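Local coordinates for putative polysaccharide biosynthesis protein with aminopeptidase-like domain (Clostridium acetobutylicum, PDB 3K9T), which binds one zinc ion per subunit and probably acts in the biosynthesis of modified polysaccharides, with no peptidase activity expected despite its aminopeptidase-like domain, at residues Pro102-Met107 and Glu155-Ser160; Pro114-Ile119 and Phe139-Asn144; Glu171-Gly176 and Lys217-Phe222; Glu181-Thr186 and Lys243-Gly248. All coordinates share one frame; numbering follows the deposited sequence.

Contact 1: residues Pro102-Met107 and Glu155-Ser160; sequences PVHKTM and EVVIDS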
# COMPACT_ATOMS: atom_id res chain seq x y z
N PRO A 102 55.40 -6.64 -11.90
CA PRO A 102 56.25 -6.61 -13.09
C PRO A 102 56.76 -8.01 -13.50
O PRO A 102 57.02 -8.82 -12.62
CB PRO A 102 57.44 -5.74 -12.67
CG PRO A 102 57.41 -5.74 -11.19
CD PRO A 102 56.00 -5.91 -10.77
N VAL A 103 56.85 -8.28 -14.80
CA VAL A 103 57.30 -9.57 -15.28
C VAL A 103 58.11 -9.37 -16.54
O VAL A 103 57.79 -8.50 -17.35
CB VAL A 103 56.14 -10.60 -15.52
CG1 VAL A 103 54.84 -10.22 -14.74
CG2 VAL A 103 55.84 -10.82 -17.03
N HIS A 104 59.16 -10.17 -16.68
CA HIS A 104 60.00 -10.16 -17.87
C HIS A 104 60.48 -11.60 -18.09
O HIS A 104 61.37 -12.07 -17.41
CB HIS A 104 61.17 -9.19 -17.71
CG HIS A 104 61.97 -9.02 -18.96
ND1 HIS A 104 61.56 -9.51 -20.18
CD2 HIS A 104 63.13 -8.36 -19.19
CE1 HIS A 104 62.45 -9.19 -21.10
NE2 HIS A 104 63.41 -8.49 -20.53
N LYS A 105 59.86 -12.29 -19.05
CA LYS A 105 60.06 -13.72 -19.23
C LYS A 105 59.97 -14.17 -20.68
O LYS A 105 59.42 -13.47 -21.52
CB LYS A 105 58.97 -14.47 -18.48
CG LYS A 105 58.84 -14.16 -17.00
CD LYS A 105 58.24 -15.33 -16.21
CE LYS A 105 57.41 -14.88 -15.02
NZ LYS A 105 57.36 -15.92 -13.95
N THR A 106 60.55 -15.34 -20.95
CA THR A 106 60.24 -16.05 -22.18
C THR A 106 59.43 -17.24 -21.76
O THR A 106 59.80 -17.96 -20.85
CB THR A 106 61.45 -16.51 -22.99
OG1 THR A 106 61.93 -15.41 -23.77
CG2 THR A 106 61.03 -17.62 -23.96
N MSE A 107 58.28 -17.42 -22.39
CA MSE A 107 57.45 -18.57 -22.11
C MSE A 107 56.84 -19.12 -23.40
O MSE A 107 56.71 -18.40 -24.40
CB MSE A 107 56.38 -18.26 -21.06
CG MSE A 107 56.21 -16.82 -20.71
SE MSE A 107 54.94 -16.62 -19.26
CE MSE A 107 55.84 -15.15 -18.44
N GLU A 155 58.21 -13.51 -25.73
CA GLU A 155 58.75 -12.58 -24.75
C GLU A 155 57.53 -11.93 -24.07
O GLU A 155 56.63 -11.41 -24.75
CB GLU A 155 59.61 -11.50 -25.42
CG GLU A 155 60.54 -10.77 -24.45
CD GLU A 155 61.19 -9.52 -25.04
OE1 GLU A 155 60.90 -9.17 -26.20
OE2 GLU A 155 61.98 -8.87 -24.33
N VAL A 156 57.50 -11.99 -22.75
CA VAL A 156 56.41 -11.46 -21.95
C VAL A 156 56.95 -10.37 -21.05
O VAL A 156 57.76 -10.64 -20.16
CB VAL A 156 55.79 -12.57 -21.10
CG1 VAL A 156 54.61 -12.01 -20.27
CG2 VAL A 156 55.36 -13.73 -22.00
N VAL A 157 56.50 -9.15 -21.30
CA VAL A 157 56.95 -7.99 -20.57
C VAL A 157 55.77 -7.20 -19.99
O VAL A 157 54.86 -6.81 -20.72
CB VAL A 157 57.73 -7.02 -21.51
CG1 VAL A 157 58.08 -5.74 -20.78
CG2 VAL A 157 58.97 -7.68 -22.06
N ILE A 158 55.78 -7.03 -18.67
CA ILE A 158 54.93 -6.06 -18.00
C ILE A 158 55.89 -5.17 -17.20
O ILE A 158 56.40 -5.59 -16.16
CB ILE A 158 53.89 -6.67 -17.03
CG1 ILE A 158 52.91 -7.59 -17.75
CG2 ILE A 158 53.13 -5.56 -16.32
CD1 ILE A 158 51.99 -8.43 -16.79
N ASP A 159 56.13 -3.96 -17.70
CA ASP A 159 57.02 -2.99 -17.07
C ASP A 159 56.21 -2.13 -16.12
O ASP A 159 55.78 -1.02 -16.47
CB ASP A 159 57.71 -2.12 -18.13
CG ASP A 159 58.77 -1.21 -17.55
OD1 ASP A 159 59.11 -1.39 -16.36
OD2 ASP A 159 59.26 -0.32 -18.28
N SER A 160 56.02 -2.64 -14.90
CA SER A 160 55.20 -1.98 -13.89
C SER A 160 55.96 -1.83 -12.59
O SER A 160 57.07 -2.35 -12.46
CB SER A 160 53.92 -2.82 -13.64
OG SER A 160 54.24 -4.15 -13.26
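The imidazole of H104 meets E155 at its edge: OE2 of E155 lies near the ring plane, 3.3 Å from CE1 of H104, while the carboxylate is turned 38° from the ring. These residues belong to the four-stranded antiparallel sheet of the insert region, where strand 103-108 forms an outer edge against strand 153-163. The carbonyl oxygen of V156 also lies near the H104 ring plane, and CG2 of V157 comes up obliquely, 3.7 Å from ND1 of H104. ND1 is buried by the contact and has no partner in the model. The ring reaches the neighbouring strand because CG of H104 stands anti to the backbone N (chi1 -173°). V103-I158 and K105-V156 are hydrogen-bonded pairs, each with two backbone bonds, and H104-V157 and T106-E155 are non-hydrogen-bonded pairs. OE1 of E155 forms a salt bridge with R79. On the face of V103, K105 and V156, the apolar side chains of V103, V156, I158 and M107, a selenomethionine, pack on W137. V156 is wedged between V103 and M107, with CG1 of V156 3.7 Å from CG2 of V103. The chain of M107 crosses V156 at about a right angle, bringing its CG to 3.5 Å from CG2 of V156.

Contact 2: residues Pro114-Ile119 and Phe139-Asn144; sequences PYLHTI and FSLTQN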
# COMPACT_ATOMS: atom_id res chain seq x y z
N PRO A 114 47.71 -19.79 -19.06
CA PRO A 114 46.97 -19.58 -17.81
C PRO A 114 46.86 -18.11 -17.38
O PRO A 114 45.92 -17.78 -16.68
CB PRO A 114 47.76 -20.41 -16.78
CG PRO A 114 48.62 -21.28 -17.58
CD PRO A 114 48.95 -20.53 -18.82
N TYR A 115 47.80 -17.26 -17.82
CA TYR A 115 47.76 -15.81 -17.52
C TYR A 115 47.02 -14.96 -18.59
O TYR A 115 46.98 -13.75 -18.48
CB TYR A 115 49.17 -15.26 -17.36
CG TYR A 115 49.96 -15.99 -16.32
CD1 TYR A 115 50.66 -17.16 -16.64
CD2 TYR A 115 50.02 -15.51 -15.01
CE1 TYR A 115 51.39 -17.82 -15.66
CE2 TYR A 115 50.75 -16.14 -14.04
CZ TYR A 115 51.43 -17.31 -14.36
OH TYR A 115 52.14 -17.95 -13.39
N LEU A 116 46.46 -15.61 -19.60
CA LEU A 116 45.72 -14.94 -20.68
C LEU A 116 44.23 -15.02 -20.37
O LEU A 116 43.79 -16.03 -19.83
CB LEU A 116 46.02 -15.61 -22.04
CG LEU A 116 47.49 -15.55 -22.47
CD1 LEU A 116 47.74 -16.20 -23.85
CD2 LEU A 116 47.98 -14.10 -22.43
N HIS A 117 43.48 -13.96 -20.68
CA HIS A 117 42.02 -13.89 -20.42
C HIS A 117 41.25 -13.36 -21.62
O HIS A 117 41.59 -12.31 -22.16
CB HIS A 117 41.75 -13.02 -19.18
CG HIS A 117 42.53 -13.47 -17.99
ND1 HIS A 117 43.89 -13.23 -17.86
CD2 HIS A 117 42.18 -14.22 -16.92
CE1 HIS A 117 44.33 -13.79 -16.75
NE2 HIS A 117 43.31 -14.39 -16.16
N THR A 118 40.22 -14.10 -22.02
CA THR A 118 39.35 -13.77 -23.15
C THR A 118 37.87 -13.85 -22.74
O THR A 118 37.55 -14.14 -21.57
CB THR A 118 39.58 -14.73 -24.34
OG1 THR A 118 39.31 -16.07 -23.94
CG2 THR A 118 41.01 -14.66 -24.85
N ILE A 119 36.98 -13.54 -23.67
CA ILE A 119 35.51 -13.66 -23.45
C ILE A 119 35.00 -14.51 -24.62
O ILE A 119 34.72 -14.00 -25.72
CB ILE A 119 34.79 -12.30 -23.35
CG1 ILE A 119 35.38 -11.45 -22.22
CG2 ILE A 119 33.31 -12.50 -23.10
CD1 ILE A 119 35.10 -9.95 -22.36
N PHE A 139 47.22 -10.81 -18.86
CA PHE A 139 46.96 -10.12 -20.10
C PHE A 139 45.56 -10.50 -20.56
O PHE A 139 45.16 -11.69 -20.48
CB PHE A 139 47.96 -10.52 -21.19
CG PHE A 139 49.30 -9.88 -21.06
CD1 PHE A 139 49.56 -8.64 -21.65
CD2 PHE A 139 50.31 -10.50 -20.33
CE1 PHE A 139 50.80 -8.04 -21.53
CE2 PHE A 139 51.56 -9.90 -20.21
CZ PHE A 139 51.81 -8.67 -20.81
N SER A 140 44.83 -9.50 -21.07
CA SER A 140 43.55 -9.73 -21.70
C SER A 140 43.68 -9.59 -23.22
O SER A 140 44.46 -8.79 -23.70
CB SER A 140 42.55 -8.72 -21.18
OG SER A 140 42.11 -9.08 -19.90
N LEU A 141 42.91 -10.37 -23.97
CA LEU A 141 42.87 -10.25 -25.45
C LEU A 141 41.56 -10.80 -26.01
O LEU A 141 40.80 -11.47 -25.29
CB LEU A 141 44.04 -10.98 -26.12
CG LEU A 141 44.11 -12.49 -26.02
CD1 LEU A 141 45.12 -12.98 -27.03
CD2 LEU A 141 44.43 -12.96 -24.59
N THR A 142 41.29 -10.52 -27.29
CA THR A 142 40.06 -11.05 -27.85
C THR A 142 40.26 -12.53 -28.06
O THR A 142 41.39 -13.00 -28.29
CB THR A 142 39.59 -10.37 -29.17
OG1 THR A 142 40.45 -10.73 -30.28
CG2 THR A 142 39.44 -8.83 -28.96
N GLN A 143 39.16 -13.26 -27.92
CA GLN A 143 39.16 -14.67 -28.25
C GLN A 143 39.64 -14.86 -29.68
O GLN A 143 40.42 -15.75 -29.93
CB GLN A 143 37.74 -15.25 -28.10
CG GLN A 143 37.65 -16.76 -28.28
CD GLN A 143 38.41 -17.50 -27.20
OE1 GLN A 143 38.20 -17.27 -25.99
NE2 GLN A 143 39.31 -18.37 -27.63
N ASN A 144 39.18 -14.03 -30.61
CA ASN A 144 39.54 -14.20 -32.02
C ASN A 144 41.06 -14.11 -32.20
O ASN A 144 41.64 -14.90 -32.98
CB ASN A 144 38.82 -13.19 -32.94
CG ASN A 144 37.33 -13.50 -33.12
OD1 ASN A 144 36.90 -14.67 -33.06
ND2 ASN A 144 36.52 -12.45 -33.37
O HOH W 1 36.98 -12.31 -26.37
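With chi1 at -53°, H117 carries its ring beside its own backbone N, and its backbone N and ring ND1 both turn to one acceptor, the carbonyl oxygen of F139. The backbone N of H117 binds that oxygen at 2.8 Å, nearly along the C=O axis. ND1 of H117 makes a longer bond of 3.3 Å to O of F139; the oxygen lies in the ring plane, but ND1 sits well above the carbonyl plane. The double grip helps fix the rotation of the imidazole. Q143 runs with CG anti to its backbone N (chi1 -174°) and then bends at chi2 (64°), which swings its amide back to T118, whose hydroxyl OG1 donates to OE1 of Q143 at 2.6 Å. NE2 of Q143 is held by D147. A water accepts from the backbone N of both I119 and Q143, bridging the segments beyond the two-residue ladder. CD2 of L141 lies 3.8 Å from CG2 of T118, the two side chains pointing the same way. The pairing is a two-stranded parallel ladder, 116-117 with 139-140, within the insert region. Helix 143-147, with T142 as its N-cap, covers L116, T118 and L141 through F146, while F139 packs on V156 and I158 of strand 153-163.

Contact 3: residues Glu171-Gly176 and Lys217-Phe222; sequences EYYIRG and KYSYRF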
# COMPACT_ATOMS: atom_id res chain seq x y z
N GLU A 171 38.91 16.75 -4.75
CA GLU A 171 37.73 17.26 -4.07
C GLU A 171 37.50 18.75 -4.40
O GLU A 171 38.45 19.55 -4.42
CB GLU A 171 37.94 17.07 -2.58
CG GLU A 171 36.86 17.49 -1.67
CD GLU A 171 37.17 17.10 -0.21
OE1 GLU A 171 38.24 16.52 0.07
OE2 GLU A 171 36.31 17.32 0.67
N TYR A 172 36.25 19.11 -4.66
CA TYR A 172 35.89 20.50 -4.91
C TYR A 172 34.67 20.84 -4.06
O TYR A 172 33.70 20.07 -4.03
CB TYR A 172 35.59 20.71 -6.38
CG TYR A 172 35.13 22.11 -6.72
CD1 TYR A 172 35.80 23.23 -6.26
CD2 TYR A 172 34.03 22.30 -7.56
CE1 TYR A 172 35.37 24.49 -6.58
CE2 TYR A 172 33.60 23.56 -7.90
CZ TYR A 172 34.27 24.65 -7.41
OH TYR A 172 33.83 25.89 -7.76
N TYR A 173 34.74 21.95 -3.35
CA TYR A 173 33.68 22.40 -2.44
C TYR A 173 33.17 23.79 -2.79
O TYR A 173 33.95 24.69 -2.93
CB TYR A 173 34.22 22.47 -1.03
CG TYR A 173 33.21 22.90 -0.01
CD1 TYR A 173 32.18 22.04 0.37
CD2 TYR A 173 33.28 24.15 0.59
CE1 TYR A 173 31.26 22.42 1.29
CE2 TYR A 173 32.34 24.54 1.54
CZ TYR A 173 31.35 23.67 1.88
OH TYR A 173 30.43 24.04 2.80
N ILE A 174 31.87 23.92 -2.97
CA ILE A 174 31.21 25.19 -3.19
C ILE A 174 30.43 25.51 -1.92
O ILE A 174 29.57 24.71 -1.49
CB ILE A 174 30.21 25.12 -4.36
CG1 ILE A 174 30.92 24.77 -5.66
CG2 ILE A 174 29.44 26.42 -4.52
CD1 ILE A 174 29.96 24.55 -6.83
N ARG A 175 30.76 26.64 -1.30
CA ARG A 175 30.04 27.14 -0.11
C ARG A 175 28.72 27.82 -0.50
O ARG A 175 28.70 28.77 -1.29
CB ARG A 175 30.92 28.13 0.70
CG ARG A 175 30.35 28.57 2.05
CD ARG A 175 29.62 27.39 2.76
NE ARG A 175 29.54 27.54 4.22
CZ ARG A 175 28.52 28.07 4.89
NH1 ARG A 175 27.45 28.53 4.25
NH2 ARG A 175 28.58 28.16 6.21
N GLY A 176 27.63 27.34 0.07
CA GLY A 176 26.33 27.97 -0.16
C GLY A 176 25.94 28.88 0.99
O GLY A 176 26.75 29.12 1.88
N LYS A 217 21.78 27.87 -2.25
CA LYS A 217 21.33 27.81 -0.85
C LYS A 217 22.18 26.78 -0.14
O LYS A 217 22.73 27.02 0.94
CB LYS A 217 19.84 27.41 -0.76
CG LYS A 217 19.22 27.16 0.65
CD LYS A 217 17.70 26.75 0.52
CE LYS A 217 17.18 25.85 1.68
NZ LYS A 217 15.67 25.87 1.85
N TYR A 218 22.28 25.62 -0.76
CA TYR A 218 23.09 24.56 -0.23
C TYR A 218 24.56 24.64 -0.66
O TYR A 218 24.92 25.31 -1.63
CB TYR A 218 22.52 23.20 -0.62
CG TYR A 218 21.19 22.87 0.01
CD1 TYR A 218 21.11 22.48 1.33
CD2 TYR A 218 20.03 22.93 -0.73
CE1 TYR A 218 19.89 22.16 1.91
CE2 TYR A 218 18.82 22.63 -0.16
CZ TYR A 218 18.75 22.23 1.14
OH TYR A 218 17.53 21.91 1.67
N SER A 219 25.39 23.98 0.14
CA SER A 219 26.79 23.78 -0.15
C SER A 219 26.84 22.50 -0.94
O SER A 219 25.98 21.64 -0.76
CB SER A 219 27.62 23.68 1.12
OG SER A 219 27.73 24.95 1.74
N TYR A 220 27.83 22.40 -1.83
CA TYR A 220 27.99 21.26 -2.69
C TYR A 220 29.42 20.77 -2.65
O TYR A 220 30.34 21.57 -2.74
CB TYR A 220 27.59 21.64 -4.13
CG TYR A 220 26.12 21.83 -4.28
CD1 TYR A 220 25.52 23.03 -3.88
CD2 TYR A 220 25.31 20.82 -4.83
CE1 TYR A 220 24.16 23.21 -4.00
CE2 TYR A 220 23.93 20.99 -4.97
CZ TYR A 220 23.36 22.20 -4.53
OH TYR A 220 22.01 22.42 -4.64
N ARG A 221 29.60 19.47 -2.49
CA ARG A 221 30.92 18.86 -2.50
C ARG A 221 30.99 17.82 -3.57
O ARG A 221 30.09 16.99 -3.70
CB ARG A 221 31.19 18.19 -1.18
CG ARG A 221 32.61 17.63 -1.02
CD ARG A 221 32.79 16.95 0.36
NE ARG A 221 32.42 17.87 1.44
CZ ARG A 221 33.18 18.88 1.87
NH1 ARG A 221 34.38 19.10 1.36
NH2 ARG A 221 32.75 19.69 2.84
N PHE A 222 32.07 17.84 -4.34
CA PHE A 222 32.23 16.91 -5.43
C PHE A 222 33.47 16.08 -5.16
O PHE A 222 34.55 16.62 -5.11
CB PHE A 222 32.39 17.66 -6.72
CG PHE A 222 31.29 18.58 -7.02
CD1 PHE A 222 31.24 19.84 -6.43
CD2 PHE A 222 30.32 18.24 -7.95
CE1 PHE A 222 30.21 20.75 -6.72
CE2 PHE A 222 29.30 19.13 -8.26
CZ PHE A 222 29.24 20.39 -7.64
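Strands 166-174 and 219-225 are antiparallel neighbours in the eight-stranded mixed sheet of the aminopeptidase-like domain, and this contact lies where the first strand ends. Y172-F222 and I174-Y220 are hydrogen-bonded pairs; the bond from N of I174 to O of Y220 is 2.8 Å long and almost straight. Between them, Y173 and R221 form a non-hydrogen-bonded pair: CD1 of Y173 lies over one face of the R221 guanidinium, toward its rim, with the planes 16° apart and NH2 of R221 3.5 Å from CD1. A bend at chi3 (-54°) folds the arginine head back so that NH1 also reaches OE2 of E171 at 2.7 Å, a salt bridge whose hydrogen bond is weak. Past the strand end, OG of S219 receives the backbone N of G176 at 2.9 Å in a nearly linear bond and also bonds to O of L178. On the opposite face, Y172 and F222 lie side by side with their rings slid apart, and CD1 of I174 touches CE1 of F222 at 3.8 Å. R221 also pairs through NE with E181 on the adjoining strand. Its buried positive charge is therefore probably balanced by two carboxylates, while the Y173 ring covers part of one guanidinium face.

Contact 4: residues Glu181-Thr186 and Lys243-Gly248; sequences EILLTT and KNIKMG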
# COMPACT_ATOMS: atom_id res chain seq x y z
N GLU A 181 24.77 20.26 3.08
CA GLU A 181 25.59 19.93 1.98
C GLU A 181 24.97 18.85 1.12
O GLU A 181 24.36 17.90 1.64
CB GLU A 181 26.90 19.43 2.58
CG GLU A 181 28.03 19.35 1.65
CD GLU A 181 29.30 18.94 2.36
OE1 GLU A 181 29.74 19.65 3.30
OE2 GLU A 181 29.87 17.91 1.95
N ILE A 182 25.10 19.01 -0.19
CA ILE A 182 24.70 17.99 -1.14
C ILE A 182 26.05 17.42 -1.67
O ILE A 182 26.95 18.20 -2.04
CB ILE A 182 23.87 18.58 -2.30
CG1 ILE A 182 22.65 19.36 -1.76
CG2 ILE A 182 23.54 17.51 -3.34
CD1 ILE A 182 21.62 18.58 -0.94
N LEU A 183 26.20 16.08 -1.64
CA LEU A 183 27.42 15.37 -2.03
C LEU A 183 27.23 14.66 -3.37
O LEU A 183 26.28 13.90 -3.56
CB LEU A 183 27.79 14.34 -0.94
CG LEU A 183 29.08 13.48 -1.10
CD1 LEU A 183 30.44 14.29 -1.00
CD2 LEU A 183 29.04 12.30 -0.12
N LEU A 184 28.14 14.91 -4.31
CA LEU A 184 28.07 14.26 -5.61
C LEU A 184 29.41 13.60 -5.80
O LEU A 184 30.41 14.29 -5.84
CB LEU A 184 27.79 15.30 -6.70
CG LEU A 184 26.43 15.98 -6.53
CD1 LEU A 184 26.32 17.15 -7.42
CD2 LEU A 184 25.32 15.00 -6.84
N THR A 185 29.43 12.28 -5.92
CA THR A 185 30.68 11.56 -5.97
C THR A 185 30.78 10.77 -7.27
O THR A 185 29.76 10.41 -7.87
CB THR A 185 30.81 10.57 -4.78
OG1 THR A 185 30.12 9.34 -5.05
CG2 THR A 185 30.25 11.20 -3.51
N THR A 186 32.00 10.50 -7.70
CA THR A 186 32.20 9.61 -8.83
C THR A 186 33.57 8.94 -8.67
O THR A 186 34.44 9.47 -7.95
CB THR A 186 32.04 10.34 -10.16
OG1 THR A 186 31.88 9.38 -11.21
CG2 THR A 186 33.24 11.29 -10.45
N LYS A 243 27.79 15.14 9.49
CA LYS A 243 26.55 15.71 10.03
C LYS A 243 25.86 16.74 9.10
O LYS A 243 24.68 16.96 9.21
CB LYS A 243 26.80 16.32 11.43
CG LYS A 243 27.76 17.52 11.43
CD LYS A 243 28.17 17.93 12.84
CE LYS A 243 29.07 19.16 12.83
NZ LYS A 243 28.40 20.29 12.11
N ASN A 244 26.59 17.39 8.20
CA ASN A 244 26.01 18.35 7.28
C ASN A 244 25.53 17.77 5.96
O ASN A 244 24.87 18.47 5.23
CB ASN A 244 27.03 19.42 6.91
CG ASN A 244 27.50 20.24 8.11
OD1 ASN A 244 26.75 20.49 9.04
ND2 ASN A 244 28.74 20.70 8.05
N ILE A 245 25.91 16.54 5.61
CA ILE A 245 25.52 16.00 4.30
C ILE A 245 24.04 15.57 4.31
O ILE A 245 23.67 14.56 4.90
CB ILE A 245 26.45 14.88 3.87
CG1 ILE A 245 27.88 15.44 3.78
CG2 ILE A 245 25.97 14.29 2.55
CD1 ILE A 245 28.95 14.36 3.82
N LYS A 246 23.21 16.38 3.67
CA LYS A 246 21.76 16.21 3.74
C LYS A 246 21.36 15.12 2.77
O LYS A 246 20.47 14.37 3.04
CB LYS A 246 21.05 17.53 3.39
CG LYS A 246 19.71 17.81 4.13
CD LYS A 246 18.66 18.62 3.24
CE LYS A 246 17.81 19.74 3.94
NZ LYS A 246 17.38 19.54 5.36
N MSE A 247 22.05 15.05 1.64
CA MSE A 247 21.73 14.10 0.60
C MSE A 247 22.91 13.96 -0.38
O MSE A 247 23.87 14.72 -0.35
CB MSE A 247 20.43 14.49 -0.11
CG MSE A 247 20.33 15.89 -0.74
SE MSE A 247 18.49 16.27 -1.28
CE MSE A 247 17.94 17.69 -0.07
N GLY A 248 22.88 12.93 -1.21
CA GLY A 248 23.96 12.72 -2.15
C GLY A 248 23.60 11.80 -3.29
O GLY A 248 22.64 11.08 -3.21
O HOH W 2 30.16 19.17 5.94
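A beta bulge interrupts the parallel pairing of E181 and I182 with the strand that starts at I245: E181 is paired with I245, but I182 with M247, so the register slips by one residue and K246 is the extra one. The backbone of K246 bends to make this possible, its psi of -36° being helical rather than extended. Three backbone bonds carry the ladder through the irregularity. N of E181 binds O of N244 at 2.8 Å, N of K246 returns to O of E181 at 2.8 Å, and beyond the bulge N of L183 donates to O of M247 at 3.0 Å. The short segments cross at -36°, in keeping with a twisted sheet. On one face the extended chain of E181 passes obliquely over I245, with OE2 of E181 3.7 Å from CG1 of I245, and CB of L183 rests 3.9 Å from CG2 of I245. On the other face I182 and M247, a selenomethionine, are neighbours, though the detail of their packing is doubtful, with Y220 and helix 271-282 close by. G248 faces L183 closely, its CA 3.0 Å from O of L183. The carboxylate of E181 divides its work: OE1 takes a water that also accepts from ND2 of N244 at 3.0 Å, whereas OE2 forms a salt bridge with R221 of the adjacent strand. Shared in this way between an arginine and a bridging water, the buried acid is probably kept ionised, and through the water it links N244 to the R221 salt bridge.

Contact 2 is nested within the chain loop closed by contact 1; contacts 3 and 4 follow, their segments alternating along the sequence. Contacts 1 and 2 both lie in the insert, their centres 16 Å apart, and they touch where the ring of F139 meets V156 and I158. Contacts 3 and 4, centres 9 Å apart, share the central mixed sheet, where strands 219-225 and 181-187 are neighbours and R221 meets E181. The two groups are well separated: contacts 1 and 3 have centres 46 Å apart, although strands 153-163 and 166-174 follow directly in the chain. This is consistent with the insert packing as a separate unit, while the side chain of I119 lies about 7 Å from that of the zinc ligand H325.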